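Local coordinates for hypothetical sugar ABC-transporter sugar binding protein (Arthrobacter globiformis, PDB 7BVT) that binds the cyclic tetrasaccharide cyclic alpha-maltosyl-1,6-maltose and probably hands it to a sugar ABC transporter as the extracellular solute-binding component, at residues 34-39 against 295-300; 41-46 against 329-334; 65-70 against 91-96; 327-330 against 335-338. One frame throughout, in Å; residues are numbered along the deposited sequence.

Interaction 1: residues 34-39 against 295-300; sequences HYWDGT and GGEQAM. With GLC (alpha-D-glucopyranose), chain B.
The hydroxyl of Tyr35 and the indole N-H of Trp36 converge on the buried carboxylate of Glu297, tying the loop after strand 28-34 to strand 292-301 beside the sugar pocket. The two oxygens are shared out. Tyr35 OH donates to Glu297 OE2 over 2.6 Å, and OE2 accepts on its anti lone pair, the one facing away from OE1. Trp36 NE1 donates to Glu297 OE1 over 3.0 Å, descending on the carboxylate from 61° above its plane although OE1 lies close to the indole plane. The planes of both rings are nearly perpendicular to that of the carboxylate, and each oxygen lies at a ring edge. A bend at chi2 of Glu297 (73°) brings the acid back toward them, and its CB and CG pack along Trp36 CZ2, each at 3.8 Å. Ser138 OG adds a further bond to OE1, which probably helps keep this buried acid charged. A leucine in place of Glu297 would probably leave the Tyr35 hydroxyl and the Trp36 N-H without their acceptor. Just upstream, Gly296 N makes a weak 3.1 Å hydrogen bond to O2 of a bound glucose. Around the contact, Ile88 of strand 86-90 packs against Trp36 and Glu297, the Trp36 indole meets Trp328 of helix 322-332 edge-to-face, and Phe44 of helix 38-53 lies against the same indole.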
loop_
_atom_site.group_PDB
_atom_site.type_symbol
_atom_site.label_atom_id
_atom_site.label_comp_id
_atom_site.label_asym_id
_atom_site.label_seq_id
_atom_site.Cartn_x
_atom_site.Cartn_y
_atom_site.Cartn_z
ATOM N N HIS A 34 -6.059 13.715 10.645
ATOM C CA HIS A 34 -5.659 12.344 10.281
ATOM C C HIS A 34 -6.904 11.485 10.415
ATOM O O HIS A 34 -7.881 12.027 10.949
ATOM C CB HIS A 34 -4.547 11.839 11.147
ATOM C CG HIS A 34 -5.000 11.722 12.554
ATOM N ND1 HIS A 34 -5.629 10.581 13.011
ATOM C CD2 HIS A 34 -4.878 12.585 13.593
ATOM C CE1 HIS A 34 -5.861 10.737 14.317
ATOM N NE2 HIS A 34 -5.442 11.960 14.708
ATOM N N TYR A 35 -6.839 10.239 9.988
ATOM C CA TYR A 35 -8.023 9.331 10.059
ATOM C C TYR A 35 -7.729 8.143 10.970
ATOM O O TYR A 35 -8.535 7.196 10.958
ATOM C CB TYR A 35 -8.542 8.930 8.664
ATOM C CG TYR A 35 -7.548 8.302 7.712
ATOM C CD1 TYR A 35 -6.831 7.173 8.048
ATOM C CD2 TYR A 35 -7.351 8.824 6.451
ATOM C CE1 TYR A 35 -5.911 6.583 7.177
ATOM C CE2 TYR A 35 -6.464 8.233 5.559
ATOM C CZ TYR A 35 -5.747 7.114 5.926
ATOM O OH TYR A 35 -4.889 6.554 5.007
ATOM N N TRP A 36 -6.636 8.138 11.713
ATOM C CA TRP A 36 -6.304 6.988 12.588
ATOM C C TRP A 36 -7.354 6.844 13.710
ATOM O O TRP A 36 -7.796 7.879 14.287
ATOM C CB TRP A 36 -4.896 7.114 13.164
ATOM C CG TRP A 36 -3.832 6.949 12.119
ATOM C CD1 TRP A 36 -3.676 5.929 11.223
ATOM C CD2 TRP A 36 -2.708 7.810 11.917
ATOM N NE1 TRP A 36 -2.535 6.094 10.492
ATOM C CE2 TRP A 36 -1.929 7.250 10.878
ATOM C CE3 TRP A 36 -2.289 9.005 12.502
ATOM C CZ2 TRP A 36 -0.762 7.858 10.416
ATOM C CZ3 TRP A 36 -1.118 9.580 12.066
ATOM C CH2 TRP A 36 -0.391 9.027 11.023
ATOM N N ASP A 37 -7.595 5.582 14.052
ATOM C CA ASP A 37 -8.411 5.149 15.205
ATOM C C ASP A 37 -7.577 4.240 16.096
ATOM O O ASP A 37 -6.474 3.805 15.722
ATOM C CB ASP A 37 -9.644 4.372 14.739
ATOM C CG ASP A 37 -10.582 5.188 13.866
ATOM O OD1 ASP A 37 -10.745 6.405 14.136
ATOM O OD2 ASP A 37 -11.134 4.606 12.912
ATOM N N GLY A 38 -8.140 3.892 17.243
ATOM C CA GLY A 38 -7.620 2.746 18.003
ATOM C C GLY A 38 -6.203 2.976 18.448
ATOM O O GLY A 38 -5.904 4.096 18.849
ATOM N N THR A 39 -5.417 1.906 18.430
ATOM C CA THR A 39 -3.973 1.828 18.763
ATOM C C THR A 39 -3.221 2.924 18.008
ATOM O O THR A 39 -2.364 3.601 18.609
ATOM C CB THR A 39 -3.496 0.416 18.395
ATOM O OG1 THR A 39 -4.147 -0.405 19.367
ATOM C CG2 THR A 39 -1.988 0.259 18.388
ATOM N N GLY A 295 1.204 0.762 0.453
ATOM C CA GLY A 295 0.112 1.542 1.050
ATOM C C GLY A 295 0.619 2.391 2.177
ATOM O O GLY A 295 1.831 2.422 2.418
ATOM N N GLY A 296 -0.311 3.041 2.834
ATOM C CA GLY A 296 0.003 3.764 4.067
ATOM C C GLY A 296 -0.228 5.255 3.956
ATOM O O GLY A 296 -0.731 5.733 2.907
ATOM N N GLU A 297 0.106 5.968 5.033
ATOM C CA GLU A 297 -0.293 7.382 5.179
ATOM C C GLU A 297 0.827 8.336 4.790
ATOM O O GLU A 297 1.983 8.059 5.112
ATOM C CB GLU A 297 -0.672 7.647 6.622
ATOM C CG GLU A 297 -2.072 7.146 6.921
ATOM C CD GLU A 297 -2.249 5.638 7.023
ATOM O OE1 GLU A 297 -1.556 5.017 7.822
ATOM O OE2 GLU A 297 -3.069 5.103 6.261
ATOM N N GLN A 298 0.446 9.425 4.144
ATOM C CA GLN A 298 1.360 10.474 3.677
ATOM C C GLN A 298 0.968 11.771 4.389
ATOM O O GLN A 298 -0.226 12.057 4.440
ATOM C CB GLN A 298 1.210 10.690 2.177
ATOM C CG GLN A 298 1.049 9.412 1.355
ATOM C CD GLN A 298 2.156 8.415 1.510
ATOM O OE1 GLN A 298 3.327 8.727 1.269
ATOM N NE2 GLN A 298 1.832 7.187 1.875
ATOM N N ALA A 299 1.953 12.584 4.768
ATOM C CA ALA A 299 1.655 13.900 5.375
ATOM C C ALA A 299 1.853 14.952 4.299
ATOM O O ALA A 299 2.825 14.846 3.546
ATOM C CB ALA A 299 2.526 14.130 6.590
ATOM N N MET A 300 1.023 15.956 4.313
ATOM C CA MET A 300 0.978 17.100 3.365
ATOM C C MET A 300 0.818 18.388 4.190
ATOM O O MET A 300 0.035 18.363 5.152
ATOM C CB MET A 300 -0.211 16.943 2.429
ATOM C CG MET A 300 -0.045 15.753 1.494
ATOM S SD MET A 300 -1.634 15.179 0.932
ATOM C CE MET A 300 -2.037 14.034 2.264
HETATM C C1 GLC B . -4.437 -0.269 2.288
HETATM C C2 GLC B . -3.423 0.743 1.855
HETATM C C3 GLC B . -4.000 1.647 0.794
HETATM C C4 GLC B . -4.534 0.764 -0.345
HETATM C C5 GLC B . -5.619 -0.159 0.194
HETATM C C6 GLC B . -6.149 -1.082 -0.918
HETATM O O2 GLC B . -2.930 1.385 3.018
HETATM O O3 GLC B . -2.985 2.567 0.359
HETATM O O4 GLC B . -5.120 1.534 -1.376
HETATM O O5 GLC B . -5.039 -0.985 1.173
HETATM O O6 GLC B . -7.437 -1.546 -0.522
#

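Interaction 2: residues 41-46 against 329-334; sequences ADAFDA and SKETGM
Glu331 holds CG between its backbone N and carbonyl carbon (chi1 84°) and then runs extended, a course that lays its side chain beside the methyl of Ala43; Thr332 puts OG1 between N and the carbonyl carbon (chi1 61°), which leaves CG2 beside N and facing the same methyl. Ala43 CB is thus touched by two residues of the other helix. Glu331 meets it with its aliphatic part, CG at 3.8 Å from Ala43 CB, and with one carboxylate oxygen, OE2 at 3.5 Å. Thr332 CG2 reaches Ala43 CB at 3.9 Å. No hydrogen bond crosses; consistent with the small alanine side chain, the CA atoms of Ala43 and Glu331 are 7.0 Å apart. Thr332 OG1 also bonds to Trp328 O and accepts from Met334 N at 3.1 Å, an ST turn that fixes the threonine's rotation where the helix gives way to Gly333, whose phi is positive. A glycine at Glu331 would probably strip one flank of the Ala43 methyl of its cover and open a gap between the helices near the surface. Trp328, on helix 322-332, also packs on Ala43 and Phe44 of helix 38-53, while Met47 of the latter helix touches Glu331 and Asn40 touches Thr332.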
loop_
_atom_site.group_PDB
_atom_site.type_symbol
_atom_site.label_atom_id
_atom_site.label_comp_id
_atom_site.label_asym_id
_atom_site.label_seq_id
_atom_site.Cartn_x
_atom_site.Cartn_y
_atom_site.Cartn_z
ATOM N N ALA A 41 -4.239 5.792 16.621
ATOM C CA ALA A 41 -4.571 7.145 17.073
ATOM C C ALA A 41 -3.973 7.356 18.471
ATOM O O ALA A 41 -3.402 8.443 18.730
ATOM C CB ALA A 41 -6.052 7.379 17.020
ATOM N N ASP A 42 -4.041 6.359 19.353
ATOM C CA ASP A 42 -3.383 6.483 20.685
ATOM C C ASP A 42 -1.878 6.692 20.515
ATOM O O ASP A 42 -1.276 7.535 21.230
ATOM C CB ASP A 42 -3.579 5.237 21.559
ATOM C CG ASP A 42 -5.011 4.997 21.975
ATOM O OD1 ASP A 42 -5.830 5.931 21.867
ATOM O OD2 ASP A 42 -5.286 3.840 22.353
ATOM N N ALA A 43 -1.246 5.935 19.634
ATOM C CA ALA A 43 0.210 6.061 19.395
ATOM C C ALA A 43 0.510 7.481 18.887
ATOM O O ALA A 43 1.546 8.060 19.279
ATOM C CB ALA A 43 0.672 5.028 18.387
ATOM N N PHE A 44 -0.284 7.951 17.943
ATOM C CA PHE A 44 -0.033 9.263 17.325
ATOM C C PHE A 44 -0.222 10.365 18.358
ATOM O O PHE A 44 0.600 11.252 18.435
ATOM C CB PHE A 44 -0.939 9.513 16.131
ATOM C CG PHE A 44 -0.570 10.758 15.386
ATOM C CD1 PHE A 44 0.717 10.857 14.829
ATOM C CD2 PHE A 44 -1.402 11.858 15.348
ATOM C CE1 PHE A 44 1.085 11.988 14.140
ATOM C CE2 PHE A 44 -1.047 12.986 14.637
ATOM C CZ PHE A 44 0.210 13.060 14.032
ATOM N N ASP A 45 -1.310 10.297 19.130
ATOM C CA ASP A 45 -1.539 11.290 20.206
ATOM C C ASP A 45 -0.375 11.275 21.187
ATOM O O ASP A 45 -0.014 12.369 21.610
ATOM C CB ASP A 45 -2.844 10.994 20.938
ATOM C CG ASP A 45 -4.094 11.248 20.126
ATOM O OD1 ASP A 45 -4.068 12.019 19.139
ATOM O OD2 ASP A 45 -5.123 10.689 20.510
ATOM N N ALA A 46 0.205 10.127 21.534
ATOM C CA ALA A 46 1.331 10.060 22.496
ATOM C C ALA A 46 2.554 10.763 21.888
ATOM O O ALA A 46 3.254 11.496 22.588
ATOM C CB ALA A 46 1.677 8.635 22.845
ATOM N N SER A 329 6.654 2.604 14.382
ATOM C CA SER A 329 6.479 1.364 13.596
ATOM C C SER A 329 6.273 0.202 14.582
ATOM O O SER A 329 5.298 -0.552 14.441
ATOM C CB SER A 329 7.673 1.138 12.699
ATOM O OG SER A 329 7.833 2.250 11.803
ATOM N N LYS A 330 7.133 0.126 15.591
ATOM C CA LYS A 330 7.043 -0.999 16.561
ATOM C C LYS A 330 5.641 -1.055 17.168
ATOM O O LYS A 330 5.067 -2.143 17.263
ATOM C CB LYS A 330 8.022 -0.849 17.715
ATOM C CG LYS A 330 9.474 -1.192 17.426
ATOM C CD LYS A 330 10.252 -0.882 18.693
ATOM C CE LYS A 330 11.697 -1.275 18.703
ATOM N NZ LYS A 330 12.308 -0.819 19.974
ATOM N N GLU A 331 5.129 0.077 17.598
ATOM C CA GLU A 331 3.884 0.137 18.380
ATOM C C GLU A 331 2.662 0.069 17.480
ATOM O O GLU A 331 1.605 -0.351 17.993
ATOM C CB GLU A 331 3.964 1.296 19.359
ATOM C CG GLU A 331 3.595 2.657 18.870
ATOM C CD GLU A 331 4.061 3.717 19.884
ATOM O OE1 GLU A 331 4.609 3.322 20.947
ATOM O OE2 GLU A 331 3.940 4.945 19.610
ATOM N N THR A 332 2.744 0.413 16.187
ATOM C CA THR A 332 1.537 0.374 15.328
ATOM C C THR A 332 1.511 -0.901 14.441
ATOM O O THR A 332 0.476 -1.173 13.874
ATOM C CB THR A 332 1.480 1.608 14.417
ATOM O OG1 THR A 332 2.667 1.508 13.621
ATOM C CG2 THR A 332 1.394 2.912 15.190
ATOM N N GLY A 333 2.635 -1.579 14.284
ATOM C CA GLY A 333 2.780 -2.686 13.311
ATOM C C GLY A 333 2.872 -2.198 11.869
ATOM O O GLY A 333 2.769 -3.014 10.929
ATOM N N MET A 334 3.028 -0.899 11.692
ATOM C CA MET A 334 3.223 -0.324 10.338
ATOM C C MET A 334 4.694 -0.411 9.991
ATOM O O MET A 334 5.554 -0.501 10.852
ATOM C CB MET A 334 2.656 1.098 10.213
ATOM C CG MET A 334 1.188 1.062 10.502
ATOM S SD MET A 334 0.179 2.468 10.060
ATOM C CE MET A 334 0.754 3.498 11.387
#

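Interaction 3: residues 65-70 against 91-96; sequences VPNSDF and LVWVPQ
Trp93 pushes the far end of its six-membered ring against Phe70 and Asn67, and the two partners differ sharply in burial. The Phe70 side is the close-packed one. Trp93 CZ3 lies 3.5 Å from Phe70 CD1 and 3.6 Å from Phe70 CB, so the tryptophan bears on the root of the phenylalanine as well as on its ring. The ring centroids are 5.4 Å apart and the planes are inclined by 34°, an oblique meeting that matches neither a parallel stack nor a T-shape. Phe70 arrives there with CG opposite its backbone N across the first bond (chi1 -163°), and Val65 O lies at its ring edge, in plane. Asn67 lies on the solvent side. Its backbone O still touches Trp93 CH2 at 3.4 Å, but its amide stays farther off, OD1 3.8 Å from Trp93 CZ2, its plane turned 54° from the ring. No hydrogen bond joins the two segments; Asn67 O instead accepts from Phe70 N, closing the turn that leads into helix 70-80. Tyr35 meets the Trp93 ring and also touches Asn67. Both segments follow the carboxyl ends of parallel strands, 58-64 and 86-90, linked through helix 70-80 in a beta-alpha-beta crossover that passes over strand 28-34. This is the alpha/beta lobe of a solute-binding protein, in which loops at the carboxyl ends of the strands border the ligand cleft; Asp90, just before Leu91, binds glucose here.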
loop_
_atom_site.group_PDB
_atom_site.type_symbol
_atom_site.label_atom_id
_atom_site.label_comp_id
_atom_site.label_asym_id
_atom_site.label_seq_id
_atom_site.Cartn_x
_atom_site.Cartn_y
_atom_site.Cartn_z
ATOM N N VAL A 65 -10.489 12.815 11.647
ATOM C CA VAL A 65 -11.565 12.980 10.658
ATOM C C VAL A 65 -11.783 11.595 10.070
ATOM O O VAL A 65 -10.818 10.970 9.617
ATOM C CB VAL A 65 -11.190 13.997 9.566
ATOM C CG1 VAL A 65 -12.262 14.110 8.516
ATOM C CG2 VAL A 65 -10.809 15.350 10.120
ATOM N N PRO A 66 -13.024 11.035 10.083
ATOM C CA PRO A 66 -13.276 9.723 9.501
ATOM C C PRO A 66 -12.772 9.595 8.055
ATOM O O PRO A 66 -12.881 10.507 7.259
ATOM C CB PRO A 66 -14.799 9.564 9.595
ATOM C CG PRO A 66 -15.149 10.421 10.764
ATOM C CD PRO A 66 -14.259 11.640 10.627
ATOM N N ASN A 67 -12.185 8.442 7.789
ATOM C CA ASN A 67 -11.559 8.099 6.494
ATOM C C ASN A 67 -12.549 8.474 5.393
ATOM O O ASN A 67 -12.172 9.199 4.447
ATOM C CB ASN A 67 -11.091 6.636 6.476
ATOM C CG ASN A 67 -10.450 6.268 5.150
ATOM O OD1 ASN A 67 -11.143 6.172 4.133
ATOM N ND2 ASN A 67 -9.130 6.083 5.148
ATOM N N SER A 68 -13.809 8.018 5.517
ATOM C CA SER A 68 -14.822 8.188 4.452
ATOM C C SER A 68 -15.233 9.650 4.264
ATOM O O SER A 68 -15.749 9.938 3.173
ATOM C CB SER A 68 -16.050 7.321 4.712
ATOM O OG SER A 68 -16.586 7.590 6.005
ATOM N N ASP A 69 -15.016 10.517 5.253
ATOM C CA ASP A 69 -15.434 11.947 5.238
ATOM C C ASP A 69 -14.255 12.873 4.878
ATOM O O ASP A 69 -14.448 14.054 4.766
ATOM C CB ASP A 69 -15.975 12.340 6.611
ATOM C CG ASP A 69 -17.202 11.524 7.019
ATOM O OD1 ASP A 69 -17.975 11.186 6.121
ATOM O OD2 ASP A 69 -17.277 11.118 8.198
ATOM N N PHE A 70 -13.049 12.348 4.746
ATOM C CA PHE A 70 -11.818 13.190 4.850
ATOM C C PHE A 70 -11.682 14.103 3.628
ATOM O O PHE A 70 -11.448 15.321 3.768
ATOM C CB PHE A 70 -10.614 12.250 5.024
ATOM C CG PHE A 70 -9.360 12.910 5.539
ATOM C CD1 PHE A 70 -8.539 13.617 4.673
ATOM C CD2 PHE A 70 -8.958 12.756 6.858
ATOM C CE1 PHE A 70 -7.349 14.163 5.129
ATOM C CE2 PHE A 70 -7.777 13.328 7.311
ATOM C CZ PHE A 70 -6.987 14.055 6.442
ATOM N N LEU A 91 -2.105 7.211 0.525
ATOM C CA LEU A 91 -1.209 7.405 -0.651
ATOM C C LEU A 91 -1.967 7.981 -1.839
ATOM O O LEU A 91 -1.558 9.028 -2.394
ATOM C CB LEU A 91 -0.572 6.080 -1.040
ATOM C CG LEU A 91 0.412 6.179 -2.193
ATOM C CD1 LEU A 91 1.676 6.881 -1.754
ATOM C CD2 LEU A 91 0.753 4.805 -2.745
ATOM N N VAL A 92 -3.004 7.302 -2.276
ATOM C CA VAL A 92 -3.642 7.644 -3.578
ATOM C C VAL A 92 -4.432 8.953 -3.433
ATOM O O VAL A 92 -4.880 9.472 -4.456
ATOM C CB VAL A 92 -4.489 6.468 -4.109
ATOM C CG1 VAL A 92 -3.656 5.200 -4.178
ATOM C CG2 VAL A 92 -5.719 6.235 -3.285
ATOM N N TRP A 93 -4.590 9.487 -2.221
ATOM C CA TRP A 93 -5.269 10.800 -2.069
ATOM C C TRP A 93 -4.344 11.953 -2.419
ATOM O O TRP A 93 -4.862 13.041 -2.718
ATOM C CB TRP A 93 -5.831 11.020 -0.678
ATOM C CG TRP A 93 -6.881 10.055 -0.261
ATOM C CD1 TRP A 93 -7.498 9.087 -1.009
ATOM C CD2 TRP A 93 -7.487 10.037 1.030
ATOM N NE1 TRP A 93 -8.428 8.446 -0.238
ATOM C CE2 TRP A 93 -8.436 8.997 1.014
ATOM C CE3 TRP A 93 -7.284 10.760 2.197
ATOM C CZ2 TRP A 93 -9.191 8.694 2.137
ATOM C CZ3 TRP A 93 -8.022 10.445 3.319
ATOM C CH2 TRP A 93 -8.965 9.428 3.274
ATOM N N VAL A 94 -3.045 11.790 -2.272
ATOM C CA VAL A 94 -2.116 12.959 -2.365
ATOM C C VAL A 94 -2.389 13.760 -3.620
ATOM O O VAL A 94 -2.513 14.978 -3.559
ATOM C CB VAL A 94 -0.642 12.545 -2.256
ATOM C CG1 VAL A 94 0.270 13.704 -2.558
ATOM C CG2 VAL A 94 -0.359 11.987 -0.887
ATOM N N PRO A 95 -2.434 13.174 -4.823
ATOM C CA PRO A 95 -2.613 13.978 -6.025
ATOM C C PRO A 95 -3.953 14.697 -6.062
ATOM O O PRO A 95 -3.995 15.785 -6.598
ATOM C CB PRO A 95 -2.507 12.946 -7.188
ATOM C CG PRO A 95 -1.860 11.750 -6.573
ATOM C CD PRO A 95 -2.244 11.735 -5.122
ATOM N N GLN A 96 -4.975 14.112 -5.441
ATOM C CA GLN A 96 -6.286 14.788 -5.364
ATOM C C GLN A 96 -6.193 15.970 -4.408
ATOM O O GLN A 96 -6.744 17.056 -4.714
ATOM C CB GLN A 96 -7.333 13.776 -4.940
ATOM C CG GLN A 96 -7.498 12.675 -5.991
ATOM C CD GLN A 96 -8.387 11.602 -5.444
ATOM O OE1 GLN A 96 -9.596 11.799 -5.372
ATOM N NE2 GLN A 96 -7.797 10.480 -5.033
#

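Interaction 4: residues 327-330 against 335-338; sequences EWSK and LPVL
The peptide joining Leu335 to Pro336 and the pyrrolidine ring that continues it offer one face to Ser329, whose hydroxyl oxygen sits over it. Ser329 OG comes to 3.3 Å from Pro336 CA and 3.6 Å from Pro336 N, with Pro336 CB slightly farther, at 3.7 Å. A water lies on the same side of the peptide, above its carbonyl end, and donates both to Ser329 OG at 3.0 Å and to Leu335 O at 2.8 Å. It bridges helix and loop where no direct hydrogen bond does. With OG beside the backbone N (chi1 -59°), Ser329 also bonds to Val325 O one turn back in its helix, so the buried hydroxyl has a carbonyl and a water as partners. Pro336 N carries no hydrogen and so cannot donate to Ser329 OG; the direct contact is van der Waals packing. Val325 covers Pro336 further, and the backbone of Leu335 bonds to Ala139, linking the loop to the segment before strand 140-147. The chain leaves helix 322-332 at Gly333, doubles back past its last turns, and enters helix 339-342 with Leu338 at the N-cap position.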
loop_
_atom_site.group_PDB
_atom_site.type_symbol
_atom_site.label_atom_id
_atom_site.label_comp_id
_atom_site.label_asym_id
_atom_site.label_seq_id
_atom_site.Cartn_x
_atom_site.Cartn_y
_atom_site.Cartn_z
ATOM N N GLU A 327 10.101 3.699 16.996
ATOM C CA GLU A 327 9.088 3.469 18.075
ATOM C C GLU A 327 7.679 3.453 17.501
ATOM O O GLU A 327 6.896 2.552 17.830
ATOM C CB GLU A 327 9.151 4.502 19.204
ATOM C CG GLU A 327 9.142 3.844 20.603
ATOM C CD GLU A 327 7.975 4.081 21.568
ATOM O OE1 GLU A 327 7.140 4.999 21.337
ATOM O OE2 GLU A 327 7.906 3.344 22.587
ATOM N N TRP A 328 7.357 4.379 16.588
ATOM C CA TRP A 328 6.036 4.424 15.920
ATOM C C TRP A 328 5.721 3.107 15.173
ATOM O O TRP A 328 4.569 2.606 15.280
ATOM C CB TRP A 328 6.066 5.604 14.937
ATOM C CG TRP A 328 4.955 5.712 13.948
ATOM C CD1 TRP A 328 5.132 5.586 12.606
ATOM C CD2 TRP A 328 3.583 6.060 14.145
ATOM N NE1 TRP A 328 3.964 5.804 11.956
ATOM C CE2 TRP A 328 2.994 6.135 12.867
ATOM C CE3 TRP A 328 2.778 6.364 15.257
ATOM C CZ2 TRP A 328 1.666 6.478 12.668
ATOM C CZ3 TRP A 328 1.454 6.670 15.062
ATOM C CH2 TRP A 328 0.897 6.731 13.777
ATOM N N SER A 329 6.654 2.604 14.382
ATOM C CA SER A 329 6.479 1.364 13.596
ATOM C C SER A 329 6.273 0.202 14.582
ATOM O O SER A 329 5.298 -0.552 14.441
ATOM C CB SER A 329 7.673 1.138 12.699
ATOM O OG SER A 329 7.833 2.250 11.803
ATOM N N LYS A 330 7.133 0.126 15.591
ATOM C CA LYS A 330 7.043 -0.999 16.561
ATOM C C LYS A 330 5.641 -1.055 17.168
ATOM O O LYS A 330 5.067 -2.143 17.263
ATOM C CB LYS A 330 8.022 -0.849 17.715
ATOM C CG LYS A 330 9.474 -1.192 17.426
ATOM C CD LYS A 330 10.252 -0.882 18.693
ATOM C CE LYS A 330 11.697 -1.275 18.703
ATOM N NZ LYS A 330 12.308 -0.819 19.974
ATOM N N LEU A 335 4.994 -0.499 8.695
ATOM C CA LEU A 335 6.390 -0.645 8.272
ATOM C C LEU A 335 7.069 0.721 8.294
ATOM O O LEU A 335 6.427 1.729 8.003
ATOM C CB LEU A 335 6.436 -1.232 6.856
ATOM C CG LEU A 335 5.666 -2.524 6.672
ATOM C CD1 LEU A 335 5.763 -3.012 5.253
ATOM C CD2 LEU A 335 6.185 -3.609 7.607
ATOM N N PRO A 336 8.376 0.776 8.603
ATOM C CA PRO A 336 9.051 2.049 8.712
ATOM C C PRO A 336 9.183 2.670 7.326
ATOM O O PRO A 336 9.419 1.968 6.343
ATOM C CB PRO A 336 10.433 1.775 9.279
ATOM C CG PRO A 336 10.532 0.296 9.419
ATOM C CD PRO A 336 9.231 -0.345 9.028
ATOM N N VAL A 337 9.115 3.977 7.271
ATOM C CA VAL A 337 9.242 4.687 5.968
ATOM C C VAL A 337 10.714 4.962 5.609
ATOM O O VAL A 337 10.969 5.372 4.461
ATOM C CB VAL A 337 8.414 5.987 5.968
ATOM C CG1 VAL A 337 6.956 5.681 6.228
ATOM C CG2 VAL A 337 8.921 7.027 6.941
ATOM N N LEU A 338 11.637 4.833 6.558
ATOM C CA LEU A 338 13.064 5.082 6.369
ATOM C C LEU A 338 13.750 3.781 5.951
ATOM O O LEU A 338 13.563 2.762 6.619
ATOM C CB LEU A 338 13.657 5.610 7.668
ATOM C CG LEU A 338 13.110 6.933 8.164
ATOM C CD1 LEU A 338 13.782 7.340 9.471
ATOM C CD2 LEU A 338 13.347 8.050 7.154
HETATM O O HOH W 1 5.571 3.279 10.112
#

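How the interactions relate
Interactions 1, 2 and 4 form one connected cluster, with interaction 3 attached through interaction 1. Interactions 2 and 4 share Ser329 and Lys330 on helix 322-332, their centres 9 Å apart; interactions 1 and 2 share helix 38-53, centres 10 Å apart. Trp36 and Trp328 join interaction 1 to interaction 4. Interaction 3, also 10 Å from interaction 1, meets it through contacts that include a probable backbone hydrogen bond, Val65 N to His34 O, but stays about 9 Å in nearest atoms from interaction 2. Along the chain, interaction 3 nests within the loop of interaction 1, whereas 1 and 2 alternate. Distant sequence is thereby gathered around the sheet beside the sugar-binding cleft.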